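Local coordinates for envelopment polyprotein (Bovine Schmallenberg virus BH80/Germany/2011, PDB 7A56) that probably fuses the viral envelope with a host-cell membrane during entry, as a class II fusion glycoprotein (Gc) seen here in its trimeric postfusion form, at residues I125-K130 with V294-C299; G137-P142 with S153-S158; D147-F152 with Y176-D181; G265-Y270 with R298-S303. All coordinates share one frame; numbering follows the deposited sequence.

How the contacts relate
All four contacts lie on the same side of the chain's centre, in one beta-rich end of the elongated molecule. Contacts 1 and 3 are closest, about 9 Å apart centre to centre: strand 172-183 pairs on one side with strand 98-134 and on the other with strand 150-158, and contact 3 is nested along the chain inside the loop closed by contact 1. Contact 2, its centre about 15 Å from that of contact 3, shares strand 150-158 with it, and the segments of the two alternate along the chain. Contact 4 follows contact 3 in series and shares R298 and C299 with contact 1. The C179-C299 disulfide joins contact 3 to contacts 1 and 4, tying the sheet to the 298-303 loop.

Contact 1 (I125-K130 with V294-C299); sequences IGINAK and VILRRC
I127 contributes the most buried surface here, placing two branches against L296 and C299. Its CG2, anti to the backbone N (CG1 beside that N, chi1 -54°), is wedged between two neighbours: the CB of C299 lies 3.8 Å from I127 CG2, and the CD2 methyl of L296 lies 3.9 Å from it. The longer branch ends against the peptide between R298 and C299, where I127 CD1 comes to 3.6 Å from the amide N of C299 and also covers the carbonyl carbon of R298. The isoleucine thus spans the corner that the chain turns at R297, touching residues before and after it.

L296 answers with a single methyl. Its CD2 reaches both inward-facing residues of strand 125-130, since A129 CB is also 3.9 Å from L296 CD2; the side chains of I127 and L296 cross obliquely. F282 and F152 also pack on the leucine. C299 contributes its CB to the isoleucine, while its sulfur turns toward strand 172-183 and closes the disulfide with C179.

No hydrogen bond joins the two segments, so apolar packing carries the direct contact. R297 points the other way, to a second subunit, where its NH1 bonds the backbone O of P140 of that subunit. A classic beta bulge, at I125 and G126 opposite I182, lies just before the contact on the same strand. Within the beta-rich architecture of class II fusion proteins, strand 98-134 here packs on the end of strand 293-296, and the C179-C299 disulfide ties the corner to the adjacent strand 172-183.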
loop_
_atom_site.group_PDB
_atom_site.type_symbol
_atom_site.label_atom_id
_atom_site.label_comp_id
_atom_site.label_asym_id
_atom_site.label_seq_id
_atom_site.Cartn_x
_atom_site.Cartn_y
_atom_site.Cartn_z
ATOM N N ILE A 125 -20.199 -25.268 -15.953
ATOM C CA ILE A 125 -21.265 -26.254 -15.860
ATOM C C ILE A 125 -21.680 -26.797 -17.208
ATOM O O ILE A 125 -22.622 -27.589 -17.269
ATOM C CB ILE A 125 -22.485 -25.666 -15.154
ATOM C CG1 ILE A 125 -23.065 -24.506 -15.981
ATOM C CG2 ILE A 125 -22.005 -25.162 -13.778
ATOM C CD1 ILE A 125 -24.398 -24.059 -15.490
ATOM N N GLY A 126 -21.061 -26.343 -18.284
ATOM C CA GLY A 126 -21.440 -26.842 -19.601
ATOM C C GLY A 126 -20.609 -26.127 -20.633
ATOM O O GLY A 126 -19.854 -25.223 -20.309
ATOM N N ILE A 127 -20.724 -26.586 -21.895
ATOM C CA ILE A 127 -19.995 -25.965 -23.004
ATOM C C ILE A 127 -20.962 -25.711 -24.140
ATOM O O ILE A 127 -21.554 -26.665 -24.673
ATOM C CB ILE A 127 -18.841 -26.858 -23.530
ATOM C CG1 ILE A 127 -17.914 -27.249 -22.366
ATOM C CG2 ILE A 127 -18.113 -26.156 -24.681
ATOM C CD1 ILE A 127 -16.754 -28.216 -22.767
ATOM N N ASN A 128 -21.059 -24.459 -24.585
ATOM C CA ASN A 128 -21.679 -24.183 -25.883
ATOM C C ASN A 128 -20.662 -24.481 -26.977
ATOM O O ASN A 128 -19.536 -23.989 -26.915
ATOM C CB ASN A 128 -22.101 -22.728 -26.014
ATOM C CG ASN A 128 -23.369 -22.406 -25.239
ATOM O OD1 ASN A 128 -24.396 -23.041 -25.408
ATOM N ND2 ASN A 128 -23.302 -21.396 -24.421
ATOM N N ALA A 129 -21.059 -25.264 -27.987
ATOM C CA ALA A 129 -20.119 -25.740 -29.013
ATOM C C ALA A 129 -20.760 -25.726 -30.406
ATOM O O ALA A 129 -21.970 -25.912 -30.566
ATOM C CB ALA A 129 -19.601 -27.186 -28.730
ATOM N N LYS A 130 -19.930 -25.489 -31.412
ATOM C CA LYS A 130 -20.298 -25.724 -32.802
ATOM C C LYS A 130 -19.197 -26.542 -33.461
ATOM O O LYS A 130 -18.037 -26.432 -33.077
ATOM C CB LYS A 130 -20.495 -24.423 -33.578
ATOM C CG LYS A 130 -21.276 -23.376 -32.791
ATOM C CD LYS A 130 -21.948 -22.448 -33.763
ATOM C CE LYS A 130 -22.645 -21.281 -33.078
ATOM N NZ LYS A 130 -23.024 -20.319 -34.151
ATOM N N VAL A 294 -17.673 -35.566 -32.025
ATOM C CA VAL A 294 -16.742 -34.676 -31.350
ATOM C C VAL A 294 -16.782 -34.977 -29.862
ATOM O O VAL A 294 -17.867 -35.049 -29.274
ATOM C CB VAL A 294 -17.113 -33.215 -31.643
ATOM C CG1 VAL A 294 -16.361 -32.246 -30.750
ATOM C CG2 VAL A 294 -16.836 -32.917 -33.139
ATOM N N ILE A 295 -15.611 -35.217 -29.262
ATOM C CA ILE A 295 -15.516 -35.409 -27.813
ATOM C C ILE A 295 -14.851 -34.167 -27.260
ATOM O O ILE A 295 -13.722 -33.843 -27.640
ATOM C CB ILE A 295 -14.744 -36.684 -27.434
ATOM C CG1 ILE A 295 -15.091 -37.870 -28.385
ATOM C CG2 ILE A 295 -14.941 -37.000 -25.876
ATOM C CD1 ILE A 295 -16.358 -38.559 -28.078
ATOM N N LEU A 296 -15.574 -33.396 -26.432
ATOM C CA LEU A 296 -15.088 -32.123 -25.952
ATOM C C LEU A 296 -15.152 -32.198 -24.424
ATOM O O LEU A 296 -16.245 -32.223 -23.856
ATOM C CB LEU A 296 -15.943 -30.994 -26.522
ATOM C CG LEU A 296 -15.333 -29.615 -26.593
ATOM C CD1 LEU A 296 -14.194 -29.680 -27.621
ATOM C CD2 LEU A 296 -16.435 -28.705 -27.074
ATOM N N ARG A 297 -13.994 -32.359 -23.776
ATOM C CA ARG A 297 -13.983 -32.561 -22.331
ATOM C C ARG A 297 -13.678 -31.280 -21.579
ATOM O O ARG A 297 -13.833 -31.252 -20.348
ATOM C CB ARG A 297 -12.955 -33.620 -21.923
ATOM C CG ARG A 297 -13.270 -35.043 -22.423
ATOM C CD ARG A 297 -11.964 -35.889 -22.494
ATOM N NE ARG A 297 -12.302 -37.213 -23.061
ATOM C CZ ARG A 297 -12.713 -38.286 -22.361
ATOM N NH1 ARG A 297 -12.803 -38.261 -21.030
ATOM N NH2 ARG A 297 -13.042 -39.406 -23.004
ATOM N N ARG A 298 -13.237 -30.242 -22.278
ATOM C CA ARG A 298 -13.027 -28.958 -21.632
ATOM C C ARG A 298 -12.906 -27.942 -22.750
ATOM O O ARG A 298 -12.398 -28.264 -23.815
ATOM C CB ARG A 298 -11.776 -28.941 -20.724
ATOM C CG ARG A 298 -11.708 -27.748 -19.750
ATOM C CD ARG A 298 -10.548 -27.916 -18.770
ATOM N NE ARG A 298 -9.282 -27.706 -19.458
ATOM C CZ ARG A 298 -8.127 -28.292 -19.133
ATOM N NH1 ARG A 298 -8.079 -29.136 -18.097
ATOM N NH2 ARG A 298 -7.036 -28.068 -19.879
ATOM N N CYS A 299 -13.428 -26.734 -22.522
ATOM C CA CYS A 299 -13.233 -25.656 -23.488
ATOM C C CYS A 299 -12.206 -24.666 -22.971
ATOM O O CYS A 299 -11.012 -24.726 -23.325
ATOM C CB CYS A 299 -14.575 -24.951 -23.811
ATOM S SG CYS A 299 -14.399 -23.661 -25.097
#

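Contact 2 (G137-P142 with S153-S158); sequences GKCPSP and SKERSS
E155 lays its carboxylate against the side chain of C139. E155 CD sits 3.3 Å from C139 SG, and E155 OE2 comes to 3.1 Å from C139 CB, a tight approach. A bend at chi2 (-75°) curls the glutamate back toward the cysteine.

The polar grip is divided between its two oxygens. C139 N donates to E155 OE1 over 2.9 Å in a fairly straight bond (164° at the hydrogen), meeting the oxygen on its syn side but 26° out of the carboxylate plane. A water serves the other oxygen: it donates to E155 OE2 and to C139 O, 2.7 Å from each, so that amide and carbonyl of one residue are both linked to one carboxylate. C139 SG also packs 4.0 Å from S153 CB and is disulfide-bonded to C174, which fixes the loop to strand 172-183.

Beyond the loop, this corner of strand 150-158 faces the third subunit. R156 forms a salt bridge with D283 of that subunit, whose R297 lies in a weak, long ion pair with E155 OE2. K138 NZ is 5.6 Å from E155 OE2, too far for contact.

With an N-H on one oxygen, a water on the other and positive groups nearby, the buried carboxylate is probably held in its charged form; the same group bonds the C139 loop and lies near R297 of the third subunit.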
loop_
_atom_site.group_PDB
_atom_site.type_symbol
_atom_site.label_atom_id
_atom_site.label_comp_id
_atom_site.label_asym_id
_atom_site.label_seq_id
_atom_site.Cartn_x
_atom_site.Cartn_y
_atom_site.Cartn_z
ATOM N N GLY A 137 -9.533 -31.660 -48.454
ATOM C CA GLY A 137 -8.936 -30.359 -48.228
ATOM C C GLY A 137 -8.395 -30.228 -46.827
ATOM O O GLY A 137 -8.588 -31.084 -45.958
ATOM N N LYS A 138 -7.700 -29.119 -46.593
ATOM C CA LYS A 138 -7.129 -28.871 -45.288
ATOM C C LYS A 138 -8.066 -27.980 -44.468
ATOM O O LYS A 138 -9.064 -27.453 -44.969
ATOM C CB LYS A 138 -5.736 -28.243 -45.426
ATOM C CG LYS A 138 -5.788 -26.835 -45.909
ATOM C CD LYS A 138 -4.693 -26.519 -46.910
ATOM C CE LYS A 138 -3.320 -26.646 -46.320
ATOM N NZ LYS A 138 -2.915 -25.438 -45.517
ATOM N N CYS A 139 -7.766 -27.890 -43.179
ATOM C CA CYS A 139 -8.584 -27.086 -42.268
ATOM C C CYS A 139 -8.621 -25.645 -42.775
ATOM O O CYS A 139 -7.608 -25.147 -43.275
ATOM C CB CYS A 139 -8.002 -27.157 -40.871
ATOM S SG CYS A 139 -8.171 -28.763 -40.066
ATOM N N PRO A 140 -9.772 -24.967 -42.715
ATOM C CA PRO A 140 -9.832 -23.557 -43.151
ATOM C C PRO A 140 -9.001 -22.653 -42.237
ATOM O O PRO A 140 -8.726 -22.995 -41.086
ATOM C CB PRO A 140 -11.326 -23.222 -43.054
ATOM C CG PRO A 140 -11.833 -24.132 -41.924
ATOM C CD PRO A 140 -11.074 -25.446 -42.213
ATOM N N SER A 141 -8.507 -21.549 -42.813
ATOM C CA SER A 141 -7.735 -20.492 -42.087
ATOM C C SER A 141 -8.495 -19.182 -42.220
ATOM O O SER A 141 -8.708 -18.715 -43.333
ATOM C CB SER A 141 -6.316 -20.268 -42.648
ATOM O OG SER A 141 -5.584 -21.464 -42.838
ATOM N N PRO A 142 -8.966 -18.633 -41.119
ATOM C CA PRO A 142 -8.909 -19.222 -39.786
ATOM C C PRO A 142 -10.016 -20.255 -39.637
ATOM O O PRO A 142 -10.867 -20.365 -40.521
ATOM C CB PRO A 142 -9.199 -18.032 -38.890
ATOM C CG PRO A 142 -10.256 -17.301 -39.708
ATOM C CD PRO A 142 -9.745 -17.380 -41.113
ATOM N N SER A 153 -9.334 -27.880 -33.926
ATOM C CA SER A 153 -9.394 -28.542 -35.248
ATOM C C SER A 153 -8.409 -29.707 -35.279
ATOM O O SER A 153 -7.414 -29.732 -34.536
ATOM C CB SER A 153 -9.092 -27.582 -36.404
ATOM O OG SER A 153 -7.771 -27.046 -36.279
ATOM N N LYS A 154 -8.666 -30.642 -36.201
ATOM C CA LYS A 154 -7.710 -31.696 -36.516
ATOM C C LYS A 154 -7.696 -31.916 -38.023
ATOM O O LYS A 154 -8.759 -32.105 -38.637
ATOM C CB LYS A 154 -8.059 -33.010 -35.807
ATOM C CG LYS A 154 -7.534 -33.075 -34.348
ATOM C CD LYS A 154 -7.837 -34.393 -33.640
ATOM C CE LYS A 154 -7.317 -34.370 -32.175
ATOM N NZ LYS A 154 -5.839 -34.548 -32.107
ATOM N N GLU A 155 -6.490 -31.836 -38.606
ATOM C CA GLU A 155 -6.241 -32.165 -39.998
ATOM C C GLU A 155 -6.300 -33.684 -40.164
ATOM O O GLU A 155 -6.249 -34.442 -39.179
ATOM C CB GLU A 155 -4.843 -31.714 -40.447
ATOM C CG GLU A 155 -4.479 -30.254 -40.252
ATOM C CD GLU A 155 -5.127 -29.310 -41.227
ATOM O OE1 GLU A 155 -5.714 -29.775 -42.220
ATOM O OE2 GLU A 155 -5.000 -28.058 -41.025
ATOM N N ARG A 156 -6.387 -34.100 -41.412
ATOM C CA ARG A 156 -6.245 -35.516 -41.793
ATOM C C ARG A 156 -7.329 -36.380 -41.133
ATOM O O ARG A 156 -7.091 -37.531 -40.766
ATOM C CB ARG A 156 -4.843 -36.039 -41.410
ATOM C CG ARG A 156 -3.658 -35.263 -42.013
ATOM C CD ARG A 156 -2.353 -35.502 -41.212
ATOM N NE ARG A 156 -2.400 -34.836 -39.879
ATOM C CZ ARG A 156 -2.473 -35.515 -38.731
ATOM N NH1 ARG A 156 -2.487 -36.852 -38.755
ATOM N NH2 ARG A 156 -2.526 -34.885 -37.581
ATOM N N SER A 157 -8.551 -35.847 -40.999
ATOM C CA SER A 157 -9.552 -36.601 -40.255
ATOM C C SER A 157 -10.271 -37.686 -41.093
ATOM O O SER A 157 -10.766 -38.684 -40.513
ATOM C CB SER A 157 -10.549 -35.619 -39.635
ATOM O OG SER A 157 -10.948 -34.679 -40.623
ATOM N N SER A 158 -10.278 -37.580 -42.431
ATOM C CA SER A 158 -10.895 -38.591 -43.285
ATOM C C SER A 158 -9.938 -39.783 -43.437
ATOM O O SER A 158 -8.777 -39.605 -43.823
ATOM C CB SER A 158 -11.217 -38.017 -44.674
ATOM O OG SER A 158 -12.196 -36.986 -44.566
HETATM O O HOH W 1 -5.150 -25.890 -42.616
#

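Contact 3 (D147-F152 with Y176-D181); sequences DGWVTF and YGSCQD
F152 folds its ring flat over G177. Its CG sits between the backbone N and the carbonyl carbon (chi1 46°), a setting that swings the ring back across the partner strand; G177 CA then lies 4.0 Å from the F152 ring centroid, 27° off the normal, in a CH-pi contact. G177 has no side chain to lift the ring off its backbone. At the ring's edge comes C179 SG, 5.2 Å from the F152 centroid, and V150 CG2 touches the same sulfur. This is the dense, largely buried face, where L296 and F282 also meet the phenylalanine and the sulfur is disulfide-bonded to C299.

Between the two strands runs an antiparallel beta pairing. V150 and C179 form a hydrogen-bonded pair, each N donating to the other's O over 2.9 Å, and F152 and G177 form another. T151 and S178, the non-hydrogen-bonded pair between them, come to 4.1 Å, CA to CA.

Regular pairing stops before V150, yet W149 and Q180 still pack closely: Q180 CB stands over the five-membered ring of W149, 3.9 Å from the centroid and only 4° off the normal. The extended glutamine side chain crosses the indole at about a right angle, and its NE2 makes just a weak bond to G148 O, 3.2 Å long. The loose, solvent-facing part of the contact is the turn before the tryptophan, where G148 is exposed and D147 beside it is exposed and poorly ordered.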
loop_
_atom_site.group_PDB
_atom_site.type_symbol
_atom_site.label_atom_id
_atom_site.label_comp_id
_atom_site.label_asym_id
_atom_site.label_seq_id
_atom_site.Cartn_x
_atom_site.Cartn_y
_atom_site.Cartn_z
ATOM N N ASP A 147 -16.905 -14.203 -31.953
ATOM C CA ASP A 147 -16.044 -13.514 -31.011
ATOM C C ASP A 147 -16.195 -14.086 -29.614
ATOM O O ASP A 147 -17.307 -14.338 -29.141
ATOM C CB ASP A 147 -16.387 -12.029 -30.989
ATOM C CG ASP A 147 -15.670 -11.263 -32.078
ATOM O OD1 ASP A 147 -15.451 -11.853 -33.171
ATOM O OD2 ASP A 147 -15.313 -10.082 -31.828
ATOM N N GLY A 148 -15.067 -14.299 -28.952
ATOM C CA GLY A 148 -15.062 -14.838 -27.610
ATOM C C GLY A 148 -15.067 -16.357 -27.532
ATOM O O GLY A 148 -14.885 -16.906 -26.447
ATOM N N TRP A 149 -15.278 -17.037 -28.637
ATOM C CA TRP A 149 -15.234 -18.494 -28.700
ATOM C C TRP A 149 -13.816 -18.931 -29.045
ATOM O O TRP A 149 -13.140 -18.269 -29.844
ATOM C CB TRP A 149 -16.216 -18.979 -29.762
ATOM C CG TRP A 149 -17.627 -18.754 -29.378
ATOM C CD1 TRP A 149 -18.185 -17.575 -28.906
ATOM C CD2 TRP A 149 -18.687 -19.709 -29.422
ATOM N NE1 TRP A 149 -19.537 -17.746 -28.686
ATOM C CE2 TRP A 149 -19.865 -19.051 -28.967
ATOM C CE3 TRP A 149 -18.762 -21.072 -29.782
ATOM C CZ2 TRP A 149 -21.093 -19.700 -28.872
ATOM C CZ3 TRP A 149 -19.986 -21.715 -29.679
ATOM C CH2 TRP A 149 -21.149 -21.010 -29.224
ATOM N N VAL A 150 -13.348 -20.042 -28.443
ATOM C CA VAL A 150 -12.009 -20.529 -28.777
ATOM C C VAL A 150 -12.210 -21.647 -29.810
ATOM O O VAL A 150 -13.283 -22.251 -29.911
ATOM C CB VAL A 150 -11.154 -21.004 -27.579
ATOM C CG1 VAL A 150 -10.826 -19.798 -26.621
ATOM C CG2 VAL A 150 -11.878 -22.058 -26.768
ATOM N N THR A 151 -11.196 -21.880 -30.640
ATOM C CA THR A 151 -11.358 -22.859 -31.732
ATOM C C THR A 151 -10.604 -24.155 -31.469
ATOM O O THR A 151 -9.708 -24.248 -30.628
ATOM C CB THR A 151 -10.884 -22.271 -33.060
ATOM O OG1 THR A 151 -9.536 -21.840 -32.899
ATOM C CG2 THR A 151 -11.726 -21.047 -33.462
ATOM N N PHE A 152 -10.972 -25.186 -32.248
ATOM C CA PHE A 152 -10.226 -26.428 -32.202
ATOM C C PHE A 152 -10.331 -27.074 -33.577
ATOM O O PHE A 152 -11.292 -26.835 -34.310
ATOM C CB PHE A 152 -10.755 -27.418 -31.146
ATOM C CG PHE A 152 -12.270 -27.585 -31.152
ATOM C CD1 PHE A 152 -12.886 -28.494 -32.022
ATOM C CD2 PHE A 152 -13.060 -26.855 -30.243
ATOM C CE1 PHE A 152 -14.252 -28.647 -32.043
ATOM C CE2 PHE A 152 -14.451 -27.009 -30.240
ATOM C CZ PHE A 152 -15.046 -27.919 -31.169
ATOM N N TYR A 176 -13.431 -29.507 -37.383
ATOM C CA TYR A 176 -13.107 -28.290 -36.618
ATOM C C TYR A 176 -14.338 -27.763 -35.890
ATOM O O TYR A 176 -15.470 -28.179 -36.151
ATOM C CB TYR A 176 -12.524 -27.194 -37.552
ATOM C CG TYR A 176 -13.432 -26.760 -38.670
ATOM C CD1 TYR A 176 -13.408 -27.404 -39.917
ATOM C CD2 TYR A 176 -14.302 -25.685 -38.505
ATOM C CE1 TYR A 176 -14.249 -26.992 -40.949
ATOM C CE2 TYR A 176 -15.147 -25.275 -39.531
ATOM C CZ TYR A 176 -15.112 -25.919 -40.736
ATOM O OH TYR A 176 -15.954 -25.473 -41.722
ATOM N N GLY A 177 -14.109 -26.840 -34.964
ATOM C CA GLY A 177 -15.228 -26.138 -34.387
ATOM C C GLY A 177 -14.762 -25.050 -33.436
ATOM O O GLY A 177 -13.609 -24.597 -33.484
ATOM N N SER A 178 -15.702 -24.629 -32.584
ATOM C CA SER A 178 -15.435 -23.577 -31.593
ATOM C C SER A 178 -16.292 -23.831 -30.358
ATOM O O SER A 178 -17.286 -24.574 -30.404
ATOM C CB SER A 178 -15.709 -22.188 -32.174
ATOM O OG SER A 178 -16.978 -22.156 -32.794
ATOM N N CYS A 179 -15.954 -23.145 -29.255
ATOM C CA CYS A 179 -16.701 -23.411 -28.039
ATOM C C CYS A 179 -16.540 -22.237 -27.074
ATOM O O CYS A 179 -15.604 -21.457 -27.190
ATOM C CB CYS A 179 -16.232 -24.722 -27.376
ATOM S SG CYS A 179 -14.483 -24.801 -26.895
ATOM N N GLN A 180 -17.444 -22.165 -26.095
ATOM C CA GLN A 180 -17.355 -21.185 -25.003
ATOM C C GLN A 180 -17.979 -21.832 -23.769
ATOM O O GLN A 180 -18.998 -22.526 -23.900
ATOM C CB GLN A 180 -18.087 -19.910 -25.428
ATOM C CG GLN A 180 -17.909 -18.680 -24.540
ATOM C CD GLN A 180 -18.648 -17.531 -25.163
ATOM O OE1 GLN A 180 -19.865 -17.580 -25.283
ATOM N NE2 GLN A 180 -17.908 -16.518 -25.630
ATOM N N ASP A 181 -17.325 -21.685 -22.604
ATOM C CA ASP A 181 -17.886 -22.211 -21.350
ATOM C C ASP A 181 -19.250 -21.613 -21.032
ATOM O O ASP A 181 -19.578 -20.479 -21.422
ATOM C CB ASP A 181 -16.988 -21.911 -20.157
ATOM C CG ASP A 181 -15.758 -22.809 -20.086
ATOM O OD1 ASP A 181 -15.432 -23.491 -21.106
ATOM O OD2 ASP A 181 -15.089 -22.778 -19.004
#

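Contact 4 (G265-Y270 with R298-S303); sequences GSVQLY and RCFDNS
V267 has CG1 anti to its own amide nitrogen (chi1 -180°), which points CG1 at F300 and CG2 at D301 and N302; in S266, OG stands between N and carbonyl carbon (chi1 65°), facing S303. Together they join two loops of the beta-rich class II fusion fold, the turn leading into strand 268-270 and the loop before helix 305-308.

V267 CG2 approaches D301 O to 3.4 Å and N302 CG to 3.7 Å, and the V267 and N302 side chains cross at about a right angle. V267 CG1 lies 4.0 Å from F300 CD2, so the valine's methyls touch both the ring and the asparagine side chain. S266 OG accepts the S303 backbone N-H at 3.0 Å (155° at the hydrogen), the one direct hydrogen bond of the contact. The amide of N302 is steered from elsewhere, its ND2 donating to T124 OG1 and G122 O, and S303 OG pairs with S306 OG.

F300 N bonds to D181, next to the C179-C299 disulfide. Within the first segment, Q268 NE2, from the start of the strand, donates back to G265 O in the loop at 2.9 Å, and also bonds D256 O. Finally, a water 2.7 Å from N302 OD1 donates to that oxygen and accepts a weak bond from G265 N.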
loop_
_atom_site.group_PDB
_atom_site.type_symbol
_atom_site.label_atom_id
_atom_site.label_comp_id
_atom_site.label_asym_id
_atom_site.label_seq_id
_atom_site.Cartn_x
_atom_site.Cartn_y
_atom_site.Cartn_z
ATOM N N GLY A 265 -11.477 -15.865 -11.261
ATOM C CA GLY A 265 -11.999 -14.998 -12.315
ATOM C C GLY A 265 -11.351 -15.152 -13.697
ATOM O O GLY A 265 -11.326 -14.182 -14.477
ATOM N N SER A 266 -10.782 -16.325 -14.014
ATOM C CA SER A 266 -10.243 -16.572 -15.359
ATOM C C SER A 266 -11.330 -16.772 -16.406
ATOM O O SER A 266 -11.032 -16.768 -17.623
ATOM C CB SER A 266 -9.292 -17.790 -15.349
ATOM O OG SER A 266 -10.001 -18.988 -15.042
ATOM N N VAL A 267 -12.579 -16.968 -16.000
ATOM C CA VAL A 267 -13.699 -16.983 -16.938
ATOM C C VAL A 267 -14.666 -15.899 -16.505
ATOM O O VAL A 267 -15.081 -15.876 -15.329
ATOM C CB VAL A 267 -14.416 -18.339 -16.984
ATOM C CG1 VAL A 267 -15.575 -18.278 -17.995
ATOM C CG2 VAL A 267 -13.412 -19.436 -17.470
ATOM N N GLN A 268 -15.025 -15.002 -17.431
ATOM C CA GLN A 268 -15.638 -13.726 -17.014
ATOM C C GLN A 268 -16.889 -13.485 -17.841
ATOM O O GLN A 268 -16.814 -13.376 -19.067
ATOM C CB GLN A 268 -14.671 -12.547 -17.167
ATOM C CG GLN A 268 -13.349 -12.754 -16.449
ATOM C CD GLN A 268 -12.287 -11.732 -16.829
ATOM O OE1 GLN A 268 -12.450 -10.905 -17.722
ATOM N NE2 GLN A 268 -11.219 -11.750 -16.097
ATOM N N LEU A 269 -18.035 -13.414 -17.166
ATOM C CA LEU A 269 -19.319 -13.114 -17.786
ATOM C C LEU A 269 -19.643 -11.657 -17.532
ATOM O O LEU A 269 -19.776 -11.243 -16.370
ATOM C CB LEU A 269 -20.417 -14.004 -17.211
ATOM C CG LEU A 269 -21.837 -13.735 -17.723
ATOM C CD1 LEU A 269 -21.955 -14.260 -19.105
ATOM C CD2 LEU A 269 -22.847 -14.441 -16.810
ATOM N N TYR A 270 -19.772 -10.879 -18.605
ATOM C CA TYR A 270 -20.103 -9.469 -18.466
ATOM C C TYR A 270 -21.060 -9.079 -19.587
ATOM O O TYR A 270 -21.551 -9.925 -20.346
ATOM C CB TYR A 270 -18.838 -8.599 -18.422
ATOM C CG TYR A 270 -18.146 -8.382 -19.749
ATOM C CD1 TYR A 270 -17.775 -9.448 -20.551
ATOM C CD2 TYR A 270 -17.848 -7.096 -20.189
ATOM C CE1 TYR A 270 -17.138 -9.238 -21.753
ATOM C CE2 TYR A 270 -17.213 -6.878 -21.393
ATOM C CZ TYR A 270 -16.863 -7.946 -22.164
ATOM O OH TYR A 270 -16.235 -7.711 -23.360
ATOM N N ARG A 298 -13.237 -30.242 -22.278
ATOM C CA ARG A 298 -13.027 -28.958 -21.632
ATOM C C ARG A 298 -12.906 -27.942 -22.750
ATOM O O ARG A 298 -12.398 -28.264 -23.815
ATOM C CB ARG A 298 -11.776 -28.941 -20.724
ATOM C CG ARG A 298 -11.708 -27.748 -19.750
ATOM C CD ARG A 298 -10.548 -27.916 -18.770
ATOM N NE ARG A 298 -9.282 -27.706 -19.458
ATOM C CZ ARG A 298 -8.127 -28.292 -19.133
ATOM N NH1 ARG A 298 -8.079 -29.136 -18.097
ATOM N NH2 ARG A 298 -7.036 -28.068 -19.879
ATOM N N CYS A 299 -13.428 -26.734 -22.522
ATOM C CA CYS A 299 -13.233 -25.656 -23.488
ATOM C C CYS A 299 -12.206 -24.666 -22.971
ATOM O O CYS A 299 -11.012 -24.726 -23.325
ATOM C CB CYS A 299 -14.575 -24.951 -23.811
ATOM S SG CYS A 299 -14.399 -23.661 -25.097
ATOM N N PHE A 300 -12.651 -23.727 -22.111
ATOM C CA PHE A 300 -11.693 -22.855 -21.467
ATOM C C PHE A 300 -11.028 -23.585 -20.303
ATOM O O PHE A 300 -11.592 -24.515 -19.738
ATOM C CB PHE A 300 -12.376 -21.610 -20.842
ATOM C CG PHE A 300 -13.142 -20.696 -21.818
ATOM C CD1 PHE A 300 -12.693 -20.463 -23.113
ATOM C CD2 PHE A 300 -14.254 -19.976 -21.363
ATOM C CE1 PHE A 300 -13.384 -19.586 -23.979
ATOM C CE2 PHE A 300 -14.959 -19.108 -22.235
ATOM C CZ PHE A 300 -14.514 -18.892 -23.519
ATOM N N ASP A 301 -9.889 -23.048 -19.845
ATOM C CA ASP A 301 -9.450 -23.270 -18.470
ATOM C C ASP A 301 -10.295 -22.424 -17.519
ATOM O O ASP A 301 -10.649 -21.295 -17.846
ATOM C CB ASP A 301 -7.986 -22.861 -18.272
ATOM C CG ASP A 301 -7.006 -23.712 -19.105
ATOM O OD1 ASP A 301 -7.022 -24.944 -18.929
ATOM O OD2 ASP A 301 -6.198 -23.128 -19.870
ATOM N N ASN A 302 -10.638 -22.963 -16.345
ATOM C CA ASN A 302 -11.416 -22.180 -15.364
ATOM C C ASN A 302 -10.829 -22.445 -13.993
ATOM O O ASN A 302 -10.822 -23.583 -13.534
ATOM C CB ASN A 302 -12.914 -22.525 -15.358
ATOM C CG ASN A 302 -13.766 -21.541 -14.487
ATOM O OD1 ASN A 302 -13.217 -20.712 -13.710
ATOM N ND2 ASN A 302 -15.081 -21.598 -14.650
ATOM N N SER A 303 -10.360 -21.408 -13.336
ATOM C CA SER A 303 -9.714 -21.562 -12.036
ATOM C C SER A 303 -10.600 -21.052 -10.893
ATOM O O SER A 303 -10.109 -20.481 -9.924
ATOM C CB SER A 303 -8.347 -20.864 -12.056
ATOM O OG SER A 303 -7.621 -21.192 -10.873
HETATM O O HOH W 2 -13.031 -18.258 -12.544
HETATM O O HOH W 3 -9.932 -18.900 -18.946
#